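Local coordinates for protein Lem22 (Legionella pneumophila subsp. pneumophila ATCC 43290, PDB 5WD9) that is a Legionella effector of undetermined biochemical function, built as a small three-helix bundle and probably acting through binding to other proteins, at residues V5-R10 / F43-S48; R10-M15 / R68-E73; E16-K21 / L35-T40; S26-Q31 / D79-Q84. All blocks are in the same frame, centred on the assembly; numbering follows the deposited sequence.

Contact 1. Residues V5-R10 / F43-S48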
# COMPACT_ATOMS: atom_id res chain seq x y z
N VAL A 5 11.35 5.38 -10.59
CA VAL A 5 12.11 4.49 -9.73
C VAL A 5 12.12 5.01 -8.29
O VAL A 5 11.93 4.24 -7.34
CB VAL A 5 13.52 4.27 -10.28
CG1 VAL A 5 14.33 3.49 -9.28
CG2 VAL A 5 13.45 3.52 -11.60
N THR A 6 12.35 6.31 -8.11
CA THR A 6 12.32 6.88 -6.78
C THR A 6 10.92 6.88 -6.20
O THR A 6 10.73 6.59 -5.02
CB THR A 6 12.89 8.30 -6.82
OG1 THR A 6 14.23 8.22 -7.32
CG2 THR A 6 12.93 8.91 -5.44
N GLU A 7 9.91 7.20 -7.02
CA GLU A 7 8.53 7.17 -6.54
C GLU A 7 8.13 5.77 -6.11
O GLU A 7 7.47 5.60 -5.08
CB GLU A 7 7.57 7.71 -7.59
CG GLU A 7 7.78 9.19 -7.90
CD GLU A 7 7.26 10.13 -6.82
OE1 GLU A 7 6.64 9.69 -5.84
OE2 GLU A 7 7.49 11.36 -6.97
N LEU A 8 8.53 4.74 -6.87
CA LEU A 8 8.15 3.39 -6.49
C LEU A 8 8.93 2.92 -5.27
O LEU A 8 8.39 2.19 -4.43
CB LEU A 8 8.33 2.43 -7.66
CG LEU A 8 7.31 2.64 -8.78
CD1 LEU A 8 7.43 1.51 -9.79
CD2 LEU A 8 5.88 2.73 -8.23
N THR A 9 10.19 3.33 -5.13
CA THR A 9 10.94 3.02 -3.92
C THR A 9 10.25 3.62 -2.70
O THR A 9 10.03 2.93 -1.70
CB THR A 9 12.37 3.57 -4.05
OG1 THR A 9 13.02 2.89 -5.13
CG2 THR A 9 13.16 3.32 -2.77
N ARG A 10 9.86 4.89 -2.80
CA ARG A 10 9.16 5.52 -1.69
C ARG A 10 7.84 4.84 -1.41
O ARG A 10 7.49 4.63 -0.25
CB ARG A 10 8.93 7.01 -1.98
CG ARG A 10 10.14 7.89 -1.70
CD ARG A 10 9.88 9.39 -1.98
NE ARG A 10 8.55 9.80 -1.57
CZ ARG A 10 7.85 10.77 -2.14
NH1 ARG A 10 8.35 11.47 -3.16
NH2 ARG A 10 6.63 11.04 -1.71
N PHE A 43 -3.00 4.16 -4.49
CA PHE A 43 -3.89 4.59 -5.55
C PHE A 43 -3.32 5.78 -6.30
O PHE A 43 -3.31 5.81 -7.54
CB PHE A 43 -5.27 4.93 -5.00
CG PHE A 43 -6.19 5.48 -6.03
CD1 PHE A 43 -6.76 4.65 -6.97
CD2 PHE A 43 -6.41 6.84 -6.13
CE1 PHE A 43 -7.59 5.15 -7.95
CE2 PHE A 43 -7.25 7.35 -7.11
CZ PHE A 43 -7.83 6.51 -8.02
N VAL A 44 -2.84 6.78 -5.56
CA VAL A 44 -2.31 7.98 -6.21
C VAL A 44 -1.08 7.64 -7.04
O VAL A 44 -0.98 7.99 -8.22
CB VAL A 44 -2.02 9.05 -5.15
CG1 VAL A 44 -1.26 10.22 -5.77
CG2 VAL A 44 -3.31 9.52 -4.47
N LYS A 45 -0.13 6.93 -6.45
CA LYS A 45 1.16 6.74 -7.11
C LYS A 45 1.09 5.71 -8.23
O LYS A 45 1.75 5.86 -9.25
CB LYS A 45 2.22 6.34 -6.08
CG LYS A 45 2.56 7.45 -5.08
CD LYS A 45 3.19 8.65 -5.74
CE LYS A 45 3.39 9.75 -4.72
NZ LYS A 45 4.17 10.85 -5.33
N MET A 46 0.31 4.64 -8.05
CA MET A 46 0.21 3.68 -9.15
C MET A 46 -0.61 4.23 -10.30
O MET A 46 -0.35 3.88 -11.46
CB MET A 46 -0.35 2.35 -8.64
CG MET A 46 0.55 1.69 -7.60
SD MET A 46 2.22 1.30 -8.19
CE MET A 46 1.86 0.04 -9.41
N GLY A 47 -1.58 5.10 -10.02
CA GLY A 47 -2.27 5.77 -11.11
C GLY A 47 -1.31 6.56 -11.98
O GLY A 47 -1.37 6.50 -13.21
N SER A 48 -0.38 7.28 -11.34
CA SER A 48 0.62 8.03 -12.10
C SER A 48 1.57 7.10 -12.85
O SER A 48 1.96 7.39 -13.99
CB SER A 48 1.40 8.94 -11.16
OG SER A 48 0.53 9.89 -10.57
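Lys45 reaches across from helix 28-52 and lays the end of its chain over the carboxylate of Glu7, the two side chains crossing at about a right angle. Lys45 NZ donates to Glu7 OE1 at 2.8 Å, a charged hydrogen bond that arrives from above the carboxylate plane, 46° out of it, while Lys45 CE lies 3.4 Å from the same Glu7 OE1. Both chains bend at chi2 (-64° in Lys45), bringing the charged ends together. Arg10, one turn after Glu7, adds a long, purely electrostatic pairing of its NH1 with Glu7 OE1 at 3.6 Å. Glu7 OE1 thus has two cationic neighbours and would be expected to offset part of their mutual repulsion, Arg10 NH2 and Lys45 NZ being 4.4 Å apart. Beside this polar network, Leu8 CD2 meets Met46 SD at 3.9 Å, again with the side chains crossed. Leu8 also touches Val60 of helix 58-87, and Lys45 and Met46 both pack on Leu11, so the apolar layer runs inward to the third helix. The short segments run nearly antiparallel, at 154°: an interhelical salt bridge flanking the apolar seam of an antiparallel helix pair in a three-helix bundle.

Contact 2. Residues R10-M15 / R68-E73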
# COMPACT_ATOMS: atom_id res chain seq x y z
N ARG A 10 9.86 4.89 -2.80
CA ARG A 10 9.16 5.52 -1.69
C ARG A 10 7.84 4.84 -1.41
O ARG A 10 7.49 4.63 -0.25
CB ARG A 10 8.93 7.01 -1.98
CG ARG A 10 10.14 7.89 -1.70
CD ARG A 10 9.88 9.39 -1.98
NE ARG A 10 8.55 9.80 -1.57
CZ ARG A 10 7.85 10.77 -2.14
NH1 ARG A 10 8.35 11.47 -3.16
NH2 ARG A 10 6.63 11.04 -1.71
N LEU A 11 7.09 4.48 -2.46
CA LEU A 11 5.77 3.88 -2.26
C LEU A 11 5.90 2.53 -1.58
O LEU A 11 5.15 2.23 -0.64
CB LEU A 11 5.03 3.74 -3.58
CG LEU A 11 3.71 2.96 -3.46
CD1 LEU A 11 2.70 3.70 -2.61
CD2 LEU A 11 3.14 2.65 -4.84
N LYS A 12 6.82 1.70 -2.05
CA LYS A 12 7.00 0.38 -1.46
C LYS A 12 7.26 0.51 0.03
O LYS A 12 6.62 -0.14 0.86
CB LYS A 12 8.16 -0.34 -2.16
CG LYS A 12 8.33 -1.80 -1.77
CD LYS A 12 9.23 -1.98 -0.56
CE LYS A 12 9.57 -3.46 -0.37
NZ LYS A 12 10.31 -3.71 0.89
N GLU A 13 8.20 1.38 0.39
CA GLU A 13 8.57 1.49 1.79
C GLU A 13 7.50 2.20 2.60
O GLU A 13 7.31 1.86 3.77
CB GLU A 13 9.94 2.13 1.91
CG GLU A 13 10.99 1.27 1.25
CD GLU A 13 12.39 1.75 1.50
OE1 GLU A 13 12.58 2.64 2.35
OE2 GLU A 13 13.29 1.20 0.84
N TYR A 14 6.79 3.15 1.99
CA TYR A 14 5.66 3.79 2.67
C TYR A 14 4.59 2.76 3.03
O TYR A 14 4.12 2.71 4.16
CB TYR A 14 5.09 4.87 1.74
CG TYR A 14 3.91 5.61 2.32
CD1 TYR A 14 4.08 6.83 2.94
CD2 TYR A 14 2.61 5.11 2.22
CE1 TYR A 14 3.01 7.52 3.46
CE2 TYR A 14 1.54 5.80 2.75
CZ TYR A 14 1.75 7.00 3.35
OH TYR A 14 0.67 7.69 3.89
N MET A 15 4.23 1.92 2.07
CA MET A 15 3.20 0.91 2.32
C MET A 15 3.65 -0.08 3.38
O MET A 15 2.87 -0.44 4.27
CB MET A 15 2.84 0.18 1.03
CG MET A 15 2.11 1.04 0.02
SD MET A 15 1.71 0.12 -1.49
CE MET A 15 0.27 -0.80 -0.93
N ARG A 68 2.95 -5.01 -5.34
CA ARG A 68 1.73 -5.76 -5.52
C ARG A 68 1.47 -6.66 -4.31
O ARG A 68 0.33 -6.81 -3.86
CB ARG A 68 1.82 -6.57 -6.81
CG ARG A 68 0.67 -7.53 -6.99
CD ARG A 68 -0.62 -6.85 -7.35
NE ARG A 68 -1.69 -7.84 -7.45
CZ ARG A 68 -2.93 -7.56 -7.82
NH1 ARG A 68 -3.28 -6.32 -8.10
NH2 ARG A 68 -3.84 -8.53 -7.88
N SER A 69 2.53 -7.29 -3.79
CA SER A 69 2.35 -8.13 -2.62
C SER A 69 1.84 -7.32 -1.44
O SER A 69 0.95 -7.77 -0.70
CB SER A 69 3.69 -8.78 -2.27
OG SER A 69 3.58 -9.56 -1.09
N LEU A 70 2.40 -6.12 -1.23
CA LEU A 70 1.93 -5.27 -0.15
C LEU A 70 0.50 -4.82 -0.39
O LEU A 70 -0.29 -4.71 0.56
CB LEU A 70 2.85 -4.06 -0.02
CG LEU A 70 4.26 -4.42 0.44
CD1 LEU A 70 5.20 -3.26 0.17
CD2 LEU A 70 4.26 -4.80 1.92
N TYR A 71 0.15 -4.52 -1.64
CA TYR A 71 -1.22 -4.13 -1.96
C TYR A 71 -2.20 -5.23 -1.61
O TYR A 71 -3.25 -4.98 -1.00
CB TYR A 71 -1.29 -3.76 -3.44
CG TYR A 71 -2.68 -3.51 -3.97
CD1 TYR A 71 -3.42 -2.41 -3.56
CD2 TYR A 71 -3.26 -4.38 -4.87
CE1 TYR A 71 -4.69 -2.19 -4.05
CE2 TYR A 71 -4.52 -4.17 -5.37
CZ TYR A 71 -5.23 -3.07 -4.95
OH TYR A 71 -6.50 -2.89 -5.45
N GLU A 72 -1.88 -6.48 -1.98
CA GLU A 72 -2.78 -7.59 -1.69
C GLU A 72 -2.92 -7.79 -0.19
O GLU A 72 -4.02 -8.02 0.31
CB GLU A 72 -2.26 -8.86 -2.36
CG GLU A 72 -2.41 -8.85 -3.86
CD GLU A 72 -3.84 -9.03 -4.30
OE1 GLU A 72 -4.62 -9.65 -3.54
OE2 GLU A 72 -4.19 -8.55 -5.40
N GLU A 73 -1.81 -7.69 0.55
CA GLU A 73 -1.90 -7.81 2.00
C GLU A 73 -2.76 -6.69 2.58
O GLU A 73 -3.59 -6.92 3.47
CB GLU A 73 -0.49 -7.77 2.60
CG GLU A 73 -0.50 -7.92 4.12
CD GLU A 73 0.87 -7.79 4.74
OE1 GLU A 73 1.80 -7.30 4.08
OE2 GLU A 73 0.99 -8.17 5.93
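Leu70 of helix 58-87 presses a methyl against Lys12 of helix 4-24, joining the first and third helices of the three-helix bundle; the two short segments run roughly parallel, at 33°. Leu70 CD1 lies 3.5 Å from the backbone Lys12 O and 4.0 Å from Lys12 CG, so it meets both the main chain and the aliphatic base of a charged residue. One turn along, Met15 sets out toward the same helix, and its terminal methyl arrives there, touching backbone as much as side chain: Met15 CE is 3.8 Å from Tyr71 N, 4.2 Å from Tyr71 CB and 4.3 Å from Leu70 CB. No hydrogen bond links the segments; they meet by van der Waals contact, partly against backbone atoms.

Further out, Ile67 touches Leu11, Lys12 and Met15, continuing the apolar layer toward the start of helix 58-87, and Ile19, one turn on from Met15, touches Leu70. The ammonium group of Lys12 is paired with Glu16 on its own helix; of its side chain, CG is what meets Leu70. The Tyr71 ring leads away from this seam and stacks with His42 of helix 28-52. The Met15 chain runs straight at chi2, 180°, followed by a turn about the CG-SD bond (chi3 79°) that swings CE onto the Tyr71 backbone.

Contact 3. Residues E16-K21 / L35-T40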
# COMPACT_ATOMS: atom_id res chain seq x y z
N GLU A 16 4.90 -0.54 3.29
CA GLU A 16 5.40 -1.49 4.28
C GLU A 16 5.37 -0.87 5.67
O GLU A 16 4.95 -1.52 6.64
CB GLU A 16 6.82 -1.93 3.91
CG GLU A 16 7.36 -3.03 4.79
CD GLU A 16 8.54 -3.75 4.16
OE1 GLU A 16 8.58 -3.84 2.91
OE2 GLU A 16 9.42 -4.21 4.91
N ASP A 17 5.77 0.39 5.78
CA ASP A 17 5.77 1.10 7.06
C ASP A 17 4.36 1.23 7.62
O ASP A 17 4.12 0.98 8.80
CB ASP A 17 6.39 2.48 6.86
CG ASP A 17 6.38 3.31 8.11
OD1 ASP A 17 7.28 3.09 8.94
OD2 ASP A 17 5.49 4.17 8.26
N GLN A 18 3.40 1.63 6.78
CA GLN A 18 2.04 1.81 7.27
C GLN A 18 1.39 0.48 7.63
O GLN A 18 0.66 0.40 8.62
CB GLN A 18 1.22 2.56 6.23
CG GLN A 18 1.74 3.97 5.92
CD GLN A 18 1.66 4.89 7.13
OE1 GLN A 18 0.58 5.38 7.46
NE2 GLN A 18 2.79 5.12 7.78
N ILE A 19 1.65 -0.56 6.85
CA ILE A 19 1.09 -1.88 7.16
C ILE A 19 1.65 -2.38 8.48
O ILE A 19 0.91 -2.92 9.32
CB ILE A 19 1.37 -2.85 6.00
CG1 ILE A 19 0.50 -2.49 4.80
CG2 ILE A 19 1.17 -4.31 6.44
CD1 ILE A 19 0.93 -3.12 3.47
N ALA A 20 2.94 -2.16 8.72
CA ALA A 20 3.54 -2.56 9.98
C ALA A 20 2.92 -1.80 11.15
O ALA A 20 2.60 -2.39 12.19
CB ALA A 20 5.06 -2.36 9.93
N LYS A 21 2.70 -0.50 10.99
CA LYS A 21 2.10 0.27 12.07
C LYS A 21 0.65 -0.13 12.31
O LYS A 21 0.18 -0.12 13.45
CB LYS A 21 2.21 1.76 11.76
CG LYS A 21 3.64 2.27 11.89
CD LYS A 21 3.85 3.63 11.28
CE LYS A 21 5.27 4.09 11.55
NZ LYS A 21 5.56 5.27 10.70
N LEU A 35 -3.89 1.71 7.40
CA LEU A 35 -4.21 0.94 6.21
C LEU A 35 -4.76 1.83 5.11
O LEU A 35 -4.42 1.66 3.93
CB LEU A 35 -5.19 -0.18 6.56
CG LEU A 35 -4.58 -1.24 7.49
CD1 LEU A 35 -5.68 -2.18 7.96
CD2 LEU A 35 -3.49 -2.02 6.78
N GLU A 36 -5.60 2.81 5.47
CA GLU A 36 -6.12 3.72 4.46
C GLU A 36 -5.02 4.60 3.91
O GLU A 36 -5.06 4.95 2.73
CB GLU A 36 -7.28 4.54 5.03
CG GLU A 36 -8.59 3.75 5.12
CD GLU A 36 -9.15 3.25 3.78
OE1 GLU A 36 -8.60 3.56 2.70
OE2 GLU A 36 -10.16 2.51 3.81
N ASN A 37 -4.03 4.97 4.72
CA ASN A 37 -2.88 5.71 4.19
C ASN A 37 -2.16 4.89 3.14
O ASN A 37 -1.82 5.41 2.07
CB ASN A 37 -1.91 6.05 5.31
CG ASN A 37 -2.38 7.17 6.19
OD1 ASN A 37 -3.30 7.92 5.86
ND2 ASN A 37 -1.75 7.27 7.35
N ALA A 38 -1.90 3.62 3.43
CA ALA A 38 -1.28 2.75 2.43
C ALA A 38 -2.14 2.69 1.17
O ALA A 38 -1.62 2.74 0.05
CB ALA A 38 -1.09 1.34 2.99
N HIS A 39 -3.45 2.60 1.34
CA HIS A 39 -4.35 2.53 0.21
C HIS A 39 -4.29 3.80 -0.63
O HIS A 39 -4.19 3.74 -1.87
CB HIS A 39 -5.78 2.31 0.72
CG HIS A 39 -6.77 2.05 -0.36
ND1 HIS A 39 -7.28 3.04 -1.16
CD2 HIS A 39 -7.32 0.89 -0.80
CE1 HIS A 39 -8.12 2.51 -2.04
NE2 HIS A 39 -8.15 1.20 -1.84
N THR A 40 -4.39 4.96 0.03
CA THR A 40 -4.37 6.23 -0.67
C THR A 40 -3.09 6.38 -1.46
O THR A 40 -3.10 6.77 -2.64
CB THR A 40 -4.49 7.37 0.33
OG1 THR A 40 -5.74 7.23 1.04
CG2 THR A 40 -4.45 8.72 -0.38
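Gln18 and Asn37 make the polar link between helices 4-24 and 28-52: Asn37 ND2 donates to Gln18 OE1 at 3.0 Å, with a nearly straight N-H...O angle of 164°. The acceptor lies in the amide plane of Asn37, whereas the donor is tilted from the Gln18 carbonyl plane, the two amides being turned 31° against each other. Gln18 bends at chi2 (-64°), placing OE1 near Asn37 and NE2 near Asp17. Gln18 NE2 donates to Asp17 OD2 at 2.9 Å in a more bent bond. That oxygen also receives Lys21 NZ at 2.7 Å through its syn lone pair, as part of a salt bridge. A chain of bonds thus runs from Lys21 through Asp17 and Gln18 to Asn37, fixing which end of the Gln18 amide is oxygen; Asn37 OD1 in turn accepts from Lys33.

Apolar contact lies beside this chain. Gln18 CB meets Ala38 CB at 4.2 Å, and the small alanine accompanies a close approach of the segment axes, 8.4 Å. Ile19 CG1 and Leu35 CD2 touch more loosely at 4.5 Å.

The two segments run antiparallel, and the third helix closes over their apolar side: Ile19 reaches Leu77 of helix 58-87. On the polar flank Asn37 packs against Tyr14, while Phe34 touches both Gln18 and Lys21.

Contact 4. Residues S26-Q31 / D79-Q84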
# COMPACT_ATOMS: atom_id res chain seq x y z
N SER A 26 -3.42 -0.41 18.50
CA SER A 26 -4.35 -0.95 19.47
C SER A 26 -5.78 -0.91 18.93
O SER A 26 -6.43 -1.95 18.78
CB SER A 26 -4.25 -0.16 20.78
OG SER A 26 -2.89 0.07 21.11
N SER A 27 -6.27 0.28 18.62
CA SER A 27 -7.66 0.42 18.24
C SER A 27 -7.85 0.14 16.75
O SER A 27 -6.95 0.32 15.93
CB SER A 27 -8.18 1.83 18.55
OG SER A 27 -7.68 2.79 17.64
N LEU A 28 -9.06 -0.31 16.43
CA LEU A 28 -9.42 -0.50 15.03
C LEU A 28 -9.34 0.81 14.27
O LEU A 28 -8.96 0.83 13.10
CB LEU A 28 -10.83 -1.08 14.94
CG LEU A 28 -11.02 -2.49 15.52
CD1 LEU A 28 -12.49 -2.86 15.46
CD2 LEU A 28 -10.18 -3.50 14.75
N THR A 29 -9.70 1.92 14.92
CA THR A 29 -9.64 3.23 14.28
C THR A 29 -8.21 3.56 13.85
O THR A 29 -7.98 4.02 12.73
CB THR A 29 -10.18 4.30 15.23
OG1 THR A 29 -11.58 4.09 15.43
CG2 THR A 29 -9.94 5.69 14.68
N ALA A 30 -7.24 3.30 14.72
CA ALA A 30 -5.86 3.61 14.39
C ALA A 30 -5.34 2.67 13.31
O ALA A 30 -4.61 3.09 12.40
CB ALA A 30 -4.99 3.51 15.64
N GLN A 31 -5.71 1.39 13.39
CA GLN A 31 -5.32 0.45 12.36
C GLN A 31 -5.86 0.88 11.02
O GLN A 31 -5.14 0.87 10.01
CB GLN A 31 -5.86 -0.93 12.73
CG GLN A 31 -5.46 -2.00 11.75
CD GLN A 31 -6.06 -3.35 12.07
OE1 GLN A 31 -6.78 -3.50 13.06
NE2 GLN A 31 -5.77 -4.33 11.23
N ASP A 79 -9.94 -4.93 4.76
CA ASP A 79 -11.27 -5.51 4.77
C ASP A 79 -11.61 -6.06 6.15
O ASP A 79 -12.70 -5.83 6.67
CB ASP A 79 -11.33 -6.62 3.73
CG ASP A 79 -12.68 -7.21 3.58
OD1 ASP A 79 -13.58 -6.48 3.12
OD2 ASP A 79 -12.84 -8.41 3.88
N LYS A 80 -10.67 -6.78 6.76
CA LYS A 80 -10.91 -7.31 8.10
C LYS A 80 -11.13 -6.19 9.10
O LYS A 80 -12.04 -6.26 9.94
CB LYS A 80 -9.74 -8.19 8.52
CG LYS A 80 -9.52 -9.42 7.65
CD LYS A 80 -10.50 -10.52 8.00
CE LYS A 80 -10.79 -11.40 6.80
NZ LYS A 80 -11.90 -12.33 7.09
N CYS A 81 -10.31 -5.15 9.04
CA CYS A 81 -10.47 -4.02 9.95
C CYS A 81 -11.83 -3.36 9.79
O CYS A 81 -12.54 -3.15 10.78
CB CYS A 81 -9.36 -3.03 9.66
SG CYS A 81 -9.32 -1.66 10.80
N ARG A 82 -12.22 -3.04 8.56
CA ARG A 82 -13.50 -2.37 8.34
C ARG A 82 -14.67 -3.27 8.75
O ARG A 82 -15.67 -2.79 9.30
CB ARG A 82 -13.63 -1.97 6.87
CG ARG A 82 -12.83 -0.76 6.47
CD ARG A 82 -13.35 -0.18 5.17
NE ARG A 82 -12.70 1.09 4.83
CZ ARG A 82 -13.07 2.27 5.31
NH1 ARG A 82 -14.08 2.36 6.16
NH2 ARG A 82 -12.42 3.37 4.94
N ASP A 83 -14.55 -4.58 8.49
CA ASP A 83 -15.59 -5.52 8.92
C ASP A 83 -15.77 -5.48 10.42
O ASP A 83 -16.90 -5.47 10.93
CB ASP A 83 -15.22 -6.95 8.52
CG ASP A 83 -15.44 -7.24 7.06
OD1 ASP A 83 -16.06 -6.43 6.35
OD2 ASP A 83 -14.96 -8.31 6.64
N GLN A 84 -14.66 -5.46 11.16
CA GLN A 84 -14.71 -5.44 12.62
C GLN A 84 -15.28 -4.12 13.12
O GLN A 84 -16.06 -4.10 14.08
CB GLN A 84 -13.31 -5.64 13.17
CG GLN A 84 -12.81 -7.06 13.10
CD GLN A 84 -11.68 -7.31 14.07
OE1 GLN A 84 -10.57 -6.82 13.88
NE2 GLN A 84 -11.96 -8.07 15.12
O HOH W 1 -8.32 -5.79 12.38
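The capped start of helix 28-52 packs here against the last turns of helix 58-87. Ser27 is the N-cap: its OG accepts from Ala30 N at 3.0 Å, fixing the first turn from which Leu28 and Gln31 extend. Leu28 lies across Gln84 at about a right angle, both methyls touching it. Leu28 CD1 rests 3.7 Å from Gln84 CB, while Leu28 CD2 sits 3.5 Å from Gln84 OE1. Cys81 lies against both Leu28 and Gln31, with Cys81 SG 3.4 Å from the backbone Leu28 O and 3.9 Å from Gln31 OE1. With SG anti to its backbone N (chi1 -174°), the thiol is directed at the first turn of helix 28-52, and the extended Gln31 chain runs alongside it, its CB, CG and CD all near the sulfur. A water joins the two glutamines, donating to Gln31 OE1 at 2.8 Å and to Gln84 OE1 at 2.9 Å; both amide oxygens are thereby satisfied by one molecule. Deeper in, Cys81 touches Leu32 and Leu35; on the outer side Arg82 forms a salt bridge with Glu36. A buried cysteine among leucines, edged by water-bridged amides, packs helix 28-52 against helix 58-87 toward one end of the three-helix bundle.

In the fold
The four contacts step along a bundle of three helices, 4-24, 28-52 and 58-87. Contacts 1 and 3 both join the first two helices, contact 3 nested within the chain loop closed by contact 1, their centres 14 Å apart. Contact 2 brings the third helix onto the first; its centre is 10 Å from that of contact 1 and 8 Å from that of contact 3. Contact 4 pairs the second and third helices, its centre about 25 Å from that of contact 1, on the opposite side of the chain's centre; its segments alternate along the chain with those of contacts 1, 2 and 3. Each pair of helices is therefore joined at least once, consistent with a compact three-helix bundle.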